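Local structure of glycoside hydrolase family protein (Novosphingobium sp. PP1Y, 6Q2F) at residues Asp899-Ile904 and Val965-Ala970; Leu378-Glu383 and Val398-Asn403; Val492-Val497 and Glu575-Val580; Phe612-Gly617 and Leu660-Asp665. The protein probably hydrolyses terminal alpha-L-rhamnose from rhamnosylated compounds, acting as an alpha-L-rhamnosidase of the glycoside hydrolase class. All blocks are in the same frame, centred on the assembly; numbering follows the deposited sequence.

In the fold
Contact 2 comes first along the chain, followed by contacts 3, 4 and 1. It joins helix 382-385 to the loop leading toward strand 413-414, beside strand 316-325 of an antiparallel sheet and the start of helix 543-575. That helix ends at contact 3, where strands 497-502 and 579-582 begin, and so ties contact 2 to the barrel. Contacts 3 and 4, centres 35 Å apart, share a curled, largely parallel sheet consistent with a (beta/alpha)8 barrel; contact 4 follows strand 604-610 and meets helix 657-670. The barrel also carries the sodium site, whose ligands include Asp503, Glu583 and Glu644. Contact 1 sits in an antiparallel beta domain, its centre 58 Å from that of contact 2.

Contact 1. Residues Asp899-Ile904 and Val965-Ala970; sequences DGKGEI and VFRKAA
Glu903 and Phe966 form a hydrogen-bonded pair between antiparallel strands of a beta sheet, the axes of residues 902-904 and 965-967 lying 4.5 Å apart at 172°. Phe966 N gives a nearly straight bond to Glu903 O (2.8 Å, 168°), and Glu903 N returns one to Phe966 O at 2.9 Å. The two side chains leave on the same face but touch only at their roots, CB to CB. Beyond that the Glu903 chain folds at chi2, and its carboxylate goes to His896 and Arg898, while the Phe966 ring meets Phe921. On the face of Ile904 and Val965, the branch methyls Ile904 CG2 and Val965 CG2 lie 4.3 Å apart. Next to the Glu903-Phe966 pair, Gly902 CA lies 3.2 Å from Phe966 O, a CA-H...O contact. The Arg967 side chain bends at chi3 (103°), and Lys901 CB lies over one face of its guanidinium. Lys901 NZ and Arg967 NH2 are 4.1 Å apart, but Asp899 OD2 stands at the guanidinium edge, 4.4 Å from Arg967 NH2, and may temper the charge. A water accepts from Arg967 NE at 2.9 Å and donates weakly to Gly902 O.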
loop_
_atom_site.group_PDB
_atom_site.type_symbol
_atom_site.label_atom_id
_atom_site.label_comp_id
_atom_site.label_asym_id
_atom_site.label_seq_id
_atom_site.Cartn_x
_atom_site.Cartn_y
_atom_site.Cartn_z
ATOM N N ASP A 899 16.026 -23.331 4.501
ATOM C CA ASP A 899 17.462 -23.173 4.610
ATOM C C ASP A 899 18.084 -24.515 4.265
ATOM O O ASP A 899 17.394 -25.530 4.215
ATOM C CB ASP A 899 17.841 -22.816 6.068
ATOM C CG ASP A 899 19.012 -21.911 6.156
ATOM O OD1 ASP A 899 19.598 -21.602 5.089
ATOM O OD2 ASP A 899 19.350 -21.507 7.283
ATOM N N GLY A 900 19.409 -24.534 4.111
ATOM C CA GLY A 900 20.113 -25.802 4.015
ATOM C C GLY A 900 20.010 -26.635 5.288
ATOM O O GLY A 900 20.212 -27.856 5.252
ATOM N N LYS A 901 19.678 -25.995 6.414
ATOM C CA LYS A 901 19.602 -26.675 7.697
ATOM C C LYS A 901 18.197 -27.158 8.051
ATOM O O LYS A 901 18.058 -27.956 8.986
ATOM C CB LYS A 901 20.160 -25.751 8.788
ATOM C CG LYS A 901 21.695 -25.661 8.744
ATOM C CD LYS A 901 22.240 -24.458 9.510
ATOM C CE LYS A 901 23.300 -24.896 10.494
ATOM N NZ LYS A 901 22.745 -25.870 11.489
ATOM N N GLY A 902 17.165 -26.717 7.336
ATOM C CA GLY A 902 15.842 -27.283 7.528
ATOM C C GLY A 902 14.738 -26.273 7.274
ATOM O O GLY A 902 14.935 -25.253 6.631
ATOM N N GLU A 903 13.547 -26.608 7.769
ATOM C CA GLU A 903 12.336 -25.845 7.510
ATOM C C GLU A 903 11.936 -25.049 8.745
ATOM O O GLU A 903 12.199 -25.457 9.876
ATOM C CB GLU A 903 11.176 -26.771 7.138
ATOM C CG GLU A 903 11.597 -27.929 6.285
ATOM C CD GLU A 903 12.224 -27.454 5.005
ATOM O OE1 GLU A 903 11.599 -26.601 4.336
ATOM O OE2 GLU A 903 13.335 -27.912 4.682
ATOM N N ILE A 904 11.282 -23.917 8.509
ATOM C CA ILE A 904 10.639 -23.141 9.557
ATOM C C ILE A 904 9.230 -22.834 9.081
ATOM O O ILE A 904 9.060 -22.213 8.029
ATOM C CB ILE A 904 11.387 -21.840 9.859
ATOM C CG1 ILE A 904 12.814 -22.131 10.315
ATOM C CG2 ILE A 904 10.618 -21.035 10.909
ATOM C CD1 ILE A 904 13.668 -20.877 10.272
ATOM N N VAL A 965 9.680 -25.565 13.978
ATOM C CA VAL A 965 11.006 -25.555 13.376
ATOM C C VAL A 965 11.446 -26.993 13.140
ATOM O O VAL A 965 11.406 -27.820 14.060
ATOM C CB VAL A 965 11.993 -24.805 14.287
ATOM C CG1 VAL A 965 13.395 -24.896 13.734
ATOM C CG2 VAL A 965 11.547 -23.358 14.411
ATOM N N PHE A 966 11.877 -27.283 11.910
ATOM C CA PHE A 966 12.312 -28.622 11.492
ATOM C C PHE A 966 13.771 -28.548 11.066
ATOM O O PHE A 966 14.073 -28.490 9.872
ATOM C CB PHE A 966 11.479 -29.129 10.371
ATOM C CG PHE A 966 10.041 -29.330 10.710
ATOM C CD1 PHE A 966 9.143 -28.276 10.659
ATOM C CD2 PHE A 966 9.580 -30.589 11.051
ATOM C CE1 PHE A 966 7.812 -28.481 10.948
ATOM C CE2 PHE A 966 8.255 -30.792 11.341
ATOM C CZ PHE A 966 7.373 -29.746 11.294
ATOM N N ARG A 967 14.679 -28.584 12.032
ATOM C CA ARG A 967 16.087 -28.466 11.688
ATOM C C ARG A 967 16.920 -29.590 12.279
ATOM O O ARG A 967 17.889 -30.036 11.653
ATOM C CB ARG A 967 16.651 -27.122 12.150
ATOM C CG ARG A 967 16.106 -25.945 11.362
ATOM C CD ARG A 967 16.397 -24.634 12.091
ATOM N NE ARG A 967 17.496 -23.906 11.488
ATOM C CZ ARG A 967 18.707 -23.849 12.010
ATOM N NH1 ARG A 967 18.967 -24.476 13.150
ATOM N NH2 ARG A 967 19.651 -23.162 11.397
ATOM N N LYS A 968 16.578 -30.031 13.492
ATOM C CA LYS A 968 17.262 -31.165 14.090
ATOM C C LYS A 968 16.922 -32.445 13.333
ATOM O O LYS A 968 15.751 -32.735 13.081
ATOM C CB LYS A 968 16.874 -31.289 15.562
ATOM C CG LYS A 968 17.268 -30.100 16.436
ATOM C CD LYS A 968 16.952 -30.388 17.919
ATOM C CE LYS A 968 17.524 -29.306 18.838
ATOM N NZ LYS A 968 17.219 -29.569 20.275
ATOM N N ALA A 969 17.946 -33.209 12.966
ATOM C CA ALA A 969 17.717 -34.513 12.343
ATOM C C ALA A 969 16.921 -35.418 13.275
ATOM O O ALA A 969 17.210 -35.516 14.464
ATOM C CB ALA A 969 19.042 -35.187 11.971
ATOM N N ALA A 970 15.904 -36.072 12.727
ATOM C CA ALA A 970 15.042 -36.948 13.505
ATOM C C ALA A 970 15.775 -38.251 13.818
ATOM O O ALA A 970 16.165 -38.980 12.905
ATOM C CB ALA A 970 13.747 -37.219 12.740
HETATM O O HOH W 1 16.407 -23.456 8.832
#

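Contact 2. Residues Leu378-Glu383 and Val398-Asn403; sequences LVDRYE and VGPHDN
Asp380 and Arg381 present one joined polar group to the backbone of Val398 and Gly399, in a loop-to-loop contact where Arg381 holds the N-cap position of the short helix 382-385. The adjacent side chains are turned so that the carboxylate meets the guanidinium at its edge. Asp380 OD2 uses its syn lone pair for Arg381 NH2, which donates at 2.7 Å and 154° in a salt bridge, with the oxygen only 11° out of the guanidinium plane. Arg381 NE adds a weak bond to the same oxygen. Asp380 reaches this place with CG trans to the backbone N (chi1 179°), and the bend of Arg381 at chi3 curls the guanidinium back to it. Asp380 OD1, the other oxygen, is taken by Lys307 and by the backbone of Ser319, so the carboxylate is held from both ends and its rotation is fixed. The second loop meets this group with the backbone of Val398 and Gly399 and the ring of Pro400: Gly399 CA rests 4.0 Å from Asp380 OD2, and Pro400 CD packs 4.2 Å from Asp380 CB. Val398 O stands near the guanidinium plane, at its edge, 3.3 Å from Arg381 NH2.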
loop_
_atom_site.group_PDB
_atom_site.type_symbol
_atom_site.label_atom_id
_atom_site.label_comp_id
_atom_site.label_asym_id
_atom_site.label_seq_id
_atom_site.Cartn_x
_atom_site.Cartn_y
_atom_site.Cartn_z
ATOM N N LEU A 378 -17.082 9.582 -30.599
ATOM C CA LEU A 378 -15.797 9.882 -29.989
ATOM C C LEU A 378 -15.287 8.637 -29.271
ATOM O O LEU A 378 -16.013 7.654 -29.083
ATOM C CB LEU A 378 -15.917 11.064 -29.015
ATOM C CG LEU A 378 -15.752 12.512 -29.530
ATOM C CD1 LEU A 378 -16.550 12.734 -30.778
ATOM C CD2 LEU A 378 -16.156 13.540 -28.468
ATOM N N VAL A 379 -14.015 8.679 -28.873
ATOM C CA VAL A 379 -13.493 7.606 -28.041
ATOM C C VAL A 379 -14.282 7.573 -26.743
ATOM O O VAL A 379 -14.308 8.551 -25.984
ATOM C CB VAL A 379 -11.999 7.782 -27.782
ATOM C CG1 VAL A 379 -11.536 6.758 -26.744
ATOM C CG2 VAL A 379 -11.218 7.621 -29.091
ATOM N N ASP A 380 -14.950 6.453 -26.492
ATOM C CA ASP A 380 -15.738 6.323 -25.280
ATOM C C ASP A 380 -14.830 6.369 -24.056
ATOM O O ASP A 380 -13.847 5.629 -23.972
ATOM C CB ASP A 380 -16.533 5.020 -25.317
ATOM C CG ASP A 380 -17.353 4.819 -24.077
ATOM O OD1 ASP A 380 -18.094 5.760 -23.714
ATOM O OD2 ASP A 380 -17.240 3.745 -23.452
ATOM N N ARG A 381 -15.152 7.267 -23.126
ATOM C CA ARG A 381 -14.395 7.451 -21.887
ATOM C C ARG A 381 -12.904 7.650 -22.150
ATOM O O ARG A 381 -12.042 7.050 -21.492
ATOM C CB ARG A 381 -14.654 6.296 -20.917
ATOM C CG ARG A 381 -15.778 6.655 -19.938
ATOM C CD ARG A 381 -16.445 5.451 -19.390
ATOM N NE ARG A 381 -17.021 4.623 -20.439
ATOM C CZ ARG A 381 -17.631 3.472 -20.181
ATOM N NH1 ARG A 381 -17.721 3.062 -18.921
ATOM N NH2 ARG A 381 -18.143 2.738 -21.161
ATOM N N TYR A 382 -12.600 8.552 -23.097
ATOM C CA TYR A 382 -11.209 8.758 -23.492
ATOM C C TYR A 382 -10.398 9.397 -22.373
ATOM O O TYR A 382 -9.207 9.105 -22.226
ATOM C CB TYR A 382 -11.127 9.600 -24.774
ATOM C CG TYR A 382 -11.128 11.106 -24.587
ATOM C CD1 TYR A 382 -9.942 11.802 -24.353
ATOM C CD2 TYR A 382 -12.311 11.831 -24.644
ATOM C CE1 TYR A 382 -9.939 13.173 -24.170
ATOM C CE2 TYR A 382 -12.318 13.202 -24.473
ATOM C CZ TYR A 382 -11.129 13.869 -24.238
ATOM O OH TYR A 382 -11.138 15.240 -24.062
ATOM N N GLU A 383 -11.018 10.283 -21.580
ATOM C CA GLU A 383 -10.277 10.952 -20.513
ATOM C C GLU A 383 -9.611 9.940 -19.587
ATOM O O GLU A 383 -8.422 10.063 -19.272
ATOM C CB GLU A 383 -11.196 11.890 -19.723
ATOM C CG GLU A 383 -11.767 13.057 -20.548
ATOM C CD GLU A 383 -13.160 12.771 -21.035
ATOM O OE1 GLU A 383 -13.557 11.590 -20.974
ATOM O OE2 GLU A 383 -13.866 13.699 -21.484
ATOM N N VAL A 398 -16.592 -1.219 -21.251
ATOM C CA VAL A 398 -17.102 -1.832 -22.475
ATOM C C VAL A 398 -17.741 -0.753 -23.338
ATOM O O VAL A 398 -18.608 0.003 -22.880
ATOM C CB VAL A 398 -18.097 -2.961 -22.156
ATOM C CG1 VAL A 398 -18.425 -3.741 -23.419
ATOM C CG2 VAL A 398 -17.521 -3.876 -21.078
ATOM N N GLY A 399 -17.306 -0.672 -24.584
ATOM C CA GLY A 399 -17.802 0.346 -25.480
ATOM C C GLY A 399 -19.104 -0.057 -26.128
ATOM O O GLY A 399 -19.573 -1.205 -26.033
ATOM N N PRO A 400 -19.724 0.901 -26.811
ATOM C CA PRO A 400 -20.893 0.568 -27.622
ATOM C C PRO A 400 -20.477 -0.343 -28.760
ATOM O O PRO A 400 -19.324 -0.347 -29.200
ATOM C CB PRO A 400 -21.368 1.930 -28.136
ATOM C CG PRO A 400 -20.121 2.732 -28.207
ATOM C CD PRO A 400 -19.276 2.286 -27.035
ATOM N N HIS A 401 -21.426 -1.146 -29.228
ATOM C CA HIS A 401 -21.144 -2.123 -30.265
ATOM C C HIS A 401 -21.484 -1.606 -31.660
ATOM O O HIS A 401 -21.761 -2.406 -32.560
ATOM C CB HIS A 401 -21.889 -3.420 -29.960
ATOM C CG HIS A 401 -21.574 -3.981 -28.606
ATOM N ND1 HIS A 401 -20.281 -4.143 -28.153
ATOM C CD2 HIS A 401 -22.379 -4.411 -27.603
ATOM C CE1 HIS A 401 -20.301 -4.650 -26.932
ATOM N NE2 HIS A 401 -21.561 -4.824 -26.576
ATOM N N ASP A 402 -21.426 -0.289 -31.865
ATOM C CA ASP A 402 -21.943 0.378 -33.058
ATOM C C ASP A 402 -21.125 0.134 -34.326
ATOM O O ASP A 402 -21.509 0.657 -35.378
ATOM C CB ASP A 402 -22.042 1.883 -32.801
ATOM C CG ASP A 402 -20.771 2.459 -32.199
ATOM O OD1 ASP A 402 -19.735 1.763 -32.177
ATOM O OD2 ASP A 402 -20.810 3.626 -31.757
ATOM N N ASN A 403 -20.018 -0.606 -34.268
ATOM C CA ASN A 403 -19.256 -0.993 -35.462
ATOM C C ASN A 403 -18.747 0.211 -36.257
ATOM O O ASN A 403 -18.598 0.138 -37.479
ATOM C CB ASN A 403 -20.081 -1.909 -36.371
ATOM C CG ASN A 403 -20.441 -3.220 -35.699
ATOM O OD1 ASN A 403 -21.617 -3.513 -35.467
ATOM N ND2 ASN A 403 -19.424 -4.019 -35.381
#

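Contact 3. Residues Val492-Val497 and Glu575-Val580; sequences VGKRGV and ENDLKV
Val492 O is approached by two waters, and one of them lies 2.8 Å from both Val492 O and Asn576 O. The second water is 3.0 Å from Val492 O and has weaker links to Lys494 N and Asp577 OD2, so two waters bridge the polar atoms here. Direct contact is made by the backbone of Gly493, whose CA sits 3.3 Å from Asn576 O and also makes a CA-H...O contact with Asp577 O. Gly493 N bonds to Val497 O at 2.8 Å, which closes the 492-497 loop and holds that oxygen beside Leu578 CD2. Asp577 CB packs 3.8 Å from Gly493 CA, and Lys494 CG passes beside the same CB. The positive phi of Asp577 marks the C-prime residue of a Schellman motif ending helix 543-575, with Leu578 N bonded to Ala573 O and Asp577 N to His574 O. The chain then runs into strand 579-582, parallel to strand 497-502, in the probable barrel sheet. At this junction Leu578 has CG trans to the carbonyl carbon (chi1 -62°) and an extended chi2 (168°), which together take CD2 to the opposite loop. There that one methyl touches Val497 O at 3.3 Å, lies 3.6 Å from Gly493 N, and reaches CG1 of both Val492 and Val497. Ile480 of helix 469-487 packs against Leu578 as well.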
loop_
_atom_site.group_PDB
_atom_site.type_symbol
_atom_site.label_atom_id
_atom_site.label_comp_id
_atom_site.label_asym_id
_atom_site.label_seq_id
_atom_site.Cartn_x
_atom_site.Cartn_y
_atom_site.Cartn_z
ATOM N N VAL A 492 26.515 10.326 5.218
ATOM C CA VAL A 492 25.541 9.921 4.220
ATOM C C VAL A 492 26.165 8.786 3.414
ATOM O O VAL A 492 27.214 8.967 2.780
ATOM C CB VAL A 492 25.121 11.079 3.297
ATOM C CG1 VAL A 492 24.125 10.577 2.280
ATOM C CG2 VAL A 492 24.514 12.245 4.116
ATOM N N GLY A 493 25.528 7.618 3.438
ATOM C CA GLY A 493 26.066 6.476 2.708
ATOM C C GLY A 493 26.369 5.326 3.644
ATOM O O GLY A 493 25.443 4.699 4.159
ATOM N N LYS A 494 27.653 5.059 3.888
ATOM C CA LYS A 494 28.044 3.930 4.724
ATOM C C LYS A 494 27.873 4.210 6.212
ATOM O O LYS A 494 27.860 3.268 7.008
ATOM C CB LYS A 494 29.492 3.548 4.437
ATOM C CG LYS A 494 29.674 3.058 3.002
ATOM C CD LYS A 494 31.053 2.466 2.775
ATOM C CE LYS A 494 30.970 1.296 1.810
ATOM N NZ LYS A 494 32.247 0.533 1.745
ATOM N N ARG A 495 27.724 5.475 6.597
ATOM C CA ARG A 495 27.580 5.857 7.988
ATOM C C ARG A 495 26.518 6.940 8.080
ATOM O O ARG A 495 26.276 7.671 7.115
ATOM C CB ARG A 495 28.920 6.340 8.557
ATOM C CG ARG A 495 29.929 5.193 8.797
ATOM C CD ARG A 495 31.280 5.728 9.251
ATOM N NE ARG A 495 31.297 6.088 10.668
ATOM C CZ ARG A 495 32.153 6.952 11.218
ATOM N NH1 ARG A 495 33.064 7.570 10.471
ATOM N NH2 ARG A 495 32.088 7.214 12.520
ATOM N N GLY A 496 25.881 7.038 9.246
ATOM C CA GLY A 496 24.878 8.064 9.469
ATOM C C GLY A 496 23.583 7.751 8.744
ATOM O O GLY A 496 22.855 6.832 9.135
ATOM N N VAL A 497 23.266 8.527 7.708
ATOM C CA VAL A 497 22.104 8.242 6.867
ATOM C C VAL A 497 22.451 7.046 5.978
ATOM O O VAL A 497 23.364 7.117 5.151
ATOM C CB VAL A 497 21.702 9.464 6.033
ATOM C CG1 VAL A 497 20.452 9.172 5.210
ATOM C CG2 VAL A 497 21.458 10.669 6.930
ATOM N N GLU A 575 24.584 4.668 -6.030
ATOM C CA GLU A 575 25.787 5.428 -6.330
ATOM C C GLU A 575 26.288 6.186 -5.114
ATOM O O GLU A 575 27.479 6.481 -5.037
ATOM C CB GLU A 575 25.527 6.390 -7.499
ATOM C CG GLU A 575 25.364 5.660 -8.850
ATOM C CD GLU A 575 24.528 6.452 -9.843
ATOM O OE1 GLU A 575 24.422 7.690 -9.675
ATOM O OE2 GLU A 575 23.949 5.836 -10.753
ATOM N N ASN A 576 25.407 6.482 -4.156
ATOM C CA ASN A 576 25.760 7.178 -2.927
ATOM C C ASN A 576 25.820 6.247 -1.713
ATOM O O ASN A 576 25.768 6.722 -0.574
ATOM C CB ASN A 576 24.777 8.318 -2.672
ATOM C CG ASN A 576 24.978 9.485 -3.644
ATOM O OD1 ASN A 576 25.778 10.375 -3.392
ATOM N ND2 ASN A 576 24.238 9.469 -4.768
ATOM N N ASP A 577 25.915 4.930 -1.932
ATOM C CA ASP A 577 26.029 3.938 -0.851
ATOM C C ASP A 577 24.804 3.917 0.057
ATOM O O ASP A 577 24.908 3.575 1.232
ATOM C CB ASP A 577 27.288 4.164 -0.003
ATOM C CG ASP A 577 28.555 4.069 -0.805
ATOM O OD1 ASP A 577 28.670 3.140 -1.620
ATOM O OD2 ASP A 577 29.435 4.931 -0.613
ATOM N N LEU A 578 23.652 4.288 -0.480
ATOM C CA LEU A 578 22.398 4.249 0.250
ATOM C C LEU A 578 21.558 3.058 -0.210
ATOM O O LEU A 578 21.626 2.639 -1.369
ATOM C CB LEU A 578 21.610 5.544 0.032
ATOM C CG LEU A 578 22.266 6.848 0.526
ATOM C CD1 LEU A 578 21.539 8.083 -0.016
ATOM C CD2 LEU A 578 22.243 6.884 2.056
ATOM N N LYS A 579 20.753 2.525 0.710
ATOM C CA LYS A 579 19.707 1.569 0.366
ATOM C C LYS A 579 18.379 2.295 0.198
ATOM O O LYS A 579 18.198 3.422 0.658
ATOM C CB LYS A 579 19.576 0.488 1.440
ATOM C CG LYS A 579 20.843 -0.257 1.748
ATOM C CD LYS A 579 20.636 -1.242 2.900
ATOM C CE LYS A 579 21.969 -1.707 3.494
ATOM N NZ LYS A 579 22.589 -0.677 4.402
ATOM N N VAL A 580 17.444 1.634 -0.478
ATOM C CA VAL A 580 16.111 2.192 -0.724
ATOM C C VAL A 580 15.067 1.288 -0.085
ATOM O O VAL A 580 14.976 0.100 -0.431
ATOM C CB VAL A 580 15.829 2.359 -2.219
ATOM C CG1 VAL A 580 14.454 3.002 -2.441
ATOM C CG2 VAL A 580 16.904 3.188 -2.819
HETATM O O HOH W 2 27.454 8.883 -0.030
HETATM O O HOH W 3 29.463 7.177 1.922
#

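Contact 4. Residues Phe612-Gly617 and Leu660-Asp665; sequences FNRDEG and LKRFID
The loop after strand 604-610 meets helix 657-670 of the probable (beta/alpha)8 barrel through an edge-to-face aromatic pair and a cation-pi contact, both centred on Phe612. Phe663 turns its edge to one face of the Phe612 ring, with centroids 5.1 Å apart and planes at 63°; the closest atoms are Phe663 CD1 and Phe612 CE1, at 3.5 Å. Arg662 comes to the same ring with its guanidinium nearly upright, 81° from the ring plane, and CZ lies 4.8 Å from the ring centroid, off-centre. The first torsion of Arg662 tucks CG in between the two backbone branches, and the bend at chi3 then brings NH2 to the loop backbone. Phe663 CE1 lies 3.5 Å over the centre of one face of the Arg662 guanidinium; Arg614 lies more loosely across the opposite face, its NE 4.3 Å above the plane and toward the rim. Arg614 NH2 is itself paired with Asp959, which may ease the nearness of the two arginines. The polar link between helix and loop is the bond from Arg662 NH2 to Phe612 O, 2.8 Å long but bent to 131°, with the donor well above the carbonyl plane.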
loop_
_atom_site.group_PDB
_atom_site.type_symbol
_atom_site.label_atom_id
_atom_site.label_comp_id
_atom_site.label_asym_id
_atom_site.label_seq_id
_atom_site.Cartn_x
_atom_site.Cartn_y
_atom_site.Cartn_z
ATOM N N PHE A 612 -6.973 -2.250 12.973
ATOM C CA PHE A 612 -8.361 -2.440 12.583
ATOM C C PHE A 612 -9.099 -3.139 13.716
ATOM O O PHE A 612 -8.508 -3.918 14.471
ATOM C CB PHE A 612 -8.466 -3.262 11.296
ATOM C CG PHE A 612 -7.805 -4.616 11.392
ATOM C CD1 PHE A 612 -6.457 -4.761 11.100
ATOM C CD2 PHE A 612 -8.529 -5.739 11.772
ATOM C CE1 PHE A 612 -5.842 -5.997 11.199
ATOM C CE2 PHE A 612 -7.927 -6.993 11.855
ATOM C CZ PHE A 612 -6.584 -7.120 11.582
ATOM N N ASN A 613 -10.396 -2.865 13.816
ATOM C CA ASN A 613 -11.249 -3.629 14.720
ATOM C C ASN A 613 -11.419 -5.063 14.227
ATOM O O ASN A 613 -11.578 -5.315 13.026
ATOM C CB ASN A 613 -12.610 -2.954 14.854
ATOM C CG ASN A 613 -12.505 -1.590 15.508
ATOM O OD1 ASN A 613 -11.762 -1.415 16.475
ATOM N ND2 ASN A 613 -13.228 -0.612 14.972
ATOM N N ARG A 614 -11.385 -6.010 15.167
ATOM C CA ARG A 614 -11.514 -7.416 14.803
ATOM C C ARG A 614 -12.804 -7.667 14.037
ATOM O O ARG A 614 -12.814 -8.428 13.064
ATOM C CB ARG A 614 -11.446 -8.292 16.055
ATOM C CG ARG A 614 -11.220 -9.768 15.724
ATOM C CD ARG A 614 -11.260 -10.648 16.961
ATOM N NE ARG A 614 -10.205 -10.295 17.902
ATOM C CZ ARG A 614 -9.082 -10.989 18.059
ATOM N NH1 ARG A 614 -8.861 -12.084 17.334
ATOM N NH2 ARG A 614 -8.179 -10.589 18.946
ATOM N N ASP A 615 -13.897 -7.024 14.461
ATOM C CA ASP A 615 -15.157 -7.047 13.718
ATOM C C ASP A 615 -14.948 -6.748 12.239
ATOM O O ASP A 615 -15.489 -7.434 11.367
ATOM C CB ASP A 615 -16.124 -6.008 14.297
ATOM C CG ASP A 615 -16.818 -6.483 15.531
ATOM O OD1 ASP A 615 -16.991 -7.715 15.676
ATOM O OD2 ASP A 615 -17.206 -5.624 16.354
ATOM N N GLU A 616 -14.186 -5.696 11.943
ATOM C CA GLU A 616 -14.184 -5.147 10.596
ATOM C C GLU A 616 -13.183 -5.835 9.681
ATOM O O GLU A 616 -13.415 -5.909 8.472
ATOM C CB GLU A 616 -13.882 -3.651 10.649
ATOM C CG GLU A 616 -14.586 -2.935 11.776
ATOM C CD GLU A 616 -14.911 -1.494 11.435
ATOM O OE1 GLU A 616 -15.366 -1.243 10.293
ATOM O OE2 GLU A 616 -14.711 -0.618 12.302
ATOM N N GLY A 617 -12.077 -6.325 10.231
ATOM C CA GLY A 617 -11.013 -6.890 9.440
ATOM C C GLY A 617 -10.121 -5.815 8.852
ATOM O O GLY A 617 -10.457 -4.628 8.835
ATOM N N LEU A 660 -1.667 -4.921 20.149
ATOM C CA LEU A 660 -0.997 -4.818 18.868
ATOM C C LEU A 660 -0.599 -6.161 18.290
ATOM O O LEU A 660 -0.302 -6.232 17.101
ATOM C CB LEU A 660 0.245 -3.937 19.001
ATOM C CG LEU A 660 -0.044 -2.532 19.529
ATOM C CD1 LEU A 660 1.264 -1.768 19.758
ATOM C CD2 LEU A 660 -0.942 -1.786 18.546
ATOM N N LYS A 661 -0.579 -7.216 19.095
ATOM C CA LYS A 661 0.034 -8.469 18.664
ATOM C C LYS A 661 -0.612 -8.998 17.386
ATOM O O LYS A 661 0.085 -9.379 16.437
ATOM C CB LYS A 661 -0.068 -9.509 19.779
ATOM C CG LYS A 661 0.680 -10.790 19.524
ATOM C CD LYS A 661 0.253 -11.824 20.567
ATOM C CE LYS A 661 0.927 -13.173 20.364
ATOM N NZ LYS A 661 0.704 -13.766 18.994
ATOM N N ARG A 662 -1.949 -9.030 17.349
ATOM C CA ARG A 662 -2.662 -9.541 16.182
ATOM C C ARG A 662 -2.336 -8.753 14.913
ATOM O O ARG A 662 -2.413 -9.311 13.811
ATOM C CB ARG A 662 -4.170 -9.512 16.437
ATOM C CG ARG A 662 -4.681 -8.158 16.896
ATOM C CD ARG A 662 -6.130 -8.204 17.410
ATOM N NE ARG A 662 -7.003 -7.876 16.304
ATOM C CZ ARG A 662 -7.729 -6.773 16.195
ATOM N NH1 ARG A 662 -7.753 -5.869 17.164
ATOM N NH2 ARG A 662 -8.454 -6.595 15.099
ATOM N N PHE A 663 -1.983 -7.458 15.030
ATOM C CA PHE A 663 -1.649 -6.690 13.824
ATOM C C PHE A 663 -0.296 -7.134 13.260
ATOM O O PHE A 663 -0.191 -7.476 12.079
ATOM C CB PHE A 663 -1.656 -5.179 14.109
ATOM C CG PHE A 663 -2.948 -4.676 14.677
ATOM C CD1 PHE A 663 -4.152 -5.085 14.127
ATOM C CD2 PHE A 663 -2.964 -3.805 15.760
ATOM C CE1 PHE A 663 -5.360 -4.653 14.657
ATOM C CE2 PHE A 663 -4.172 -3.357 16.298
ATOM C CZ PHE A 663 -5.373 -3.784 15.750
ATOM N N ILE A 664 0.736 -7.199 14.116
ATOM C CA ILE A 664 2.083 -7.565 13.676
ATOM C C ILE A 664 2.132 -9.016 13.235
ATOM O O ILE A 664 2.913 -9.375 12.351
ATOM C CB ILE A 664 3.111 -7.282 14.792
ATOM C CG1 ILE A 664 4.467 -6.924 14.182
ATOM C CG2 ILE A 664 3.214 -8.426 15.812
ATOM C CD1 ILE A 664 4.495 -5.500 13.606
ATOM N N ASP A 665 1.330 -9.881 13.869
ATOM C CA ASP A 665 1.239 -11.270 13.432
ATOM C C ASP A 665 0.624 -11.353 12.040
ATOM O O ASP A 665 1.043 -12.171 11.215
ATOM C CB ASP A 665 0.440 -12.097 14.454
ATOM C CG ASP A 665 1.169 -12.243 15.802
ATOM O OD1 ASP A 665 2.365 -11.891 15.905
ATOM O OD2 ASP A 665 0.550 -12.721 16.777
#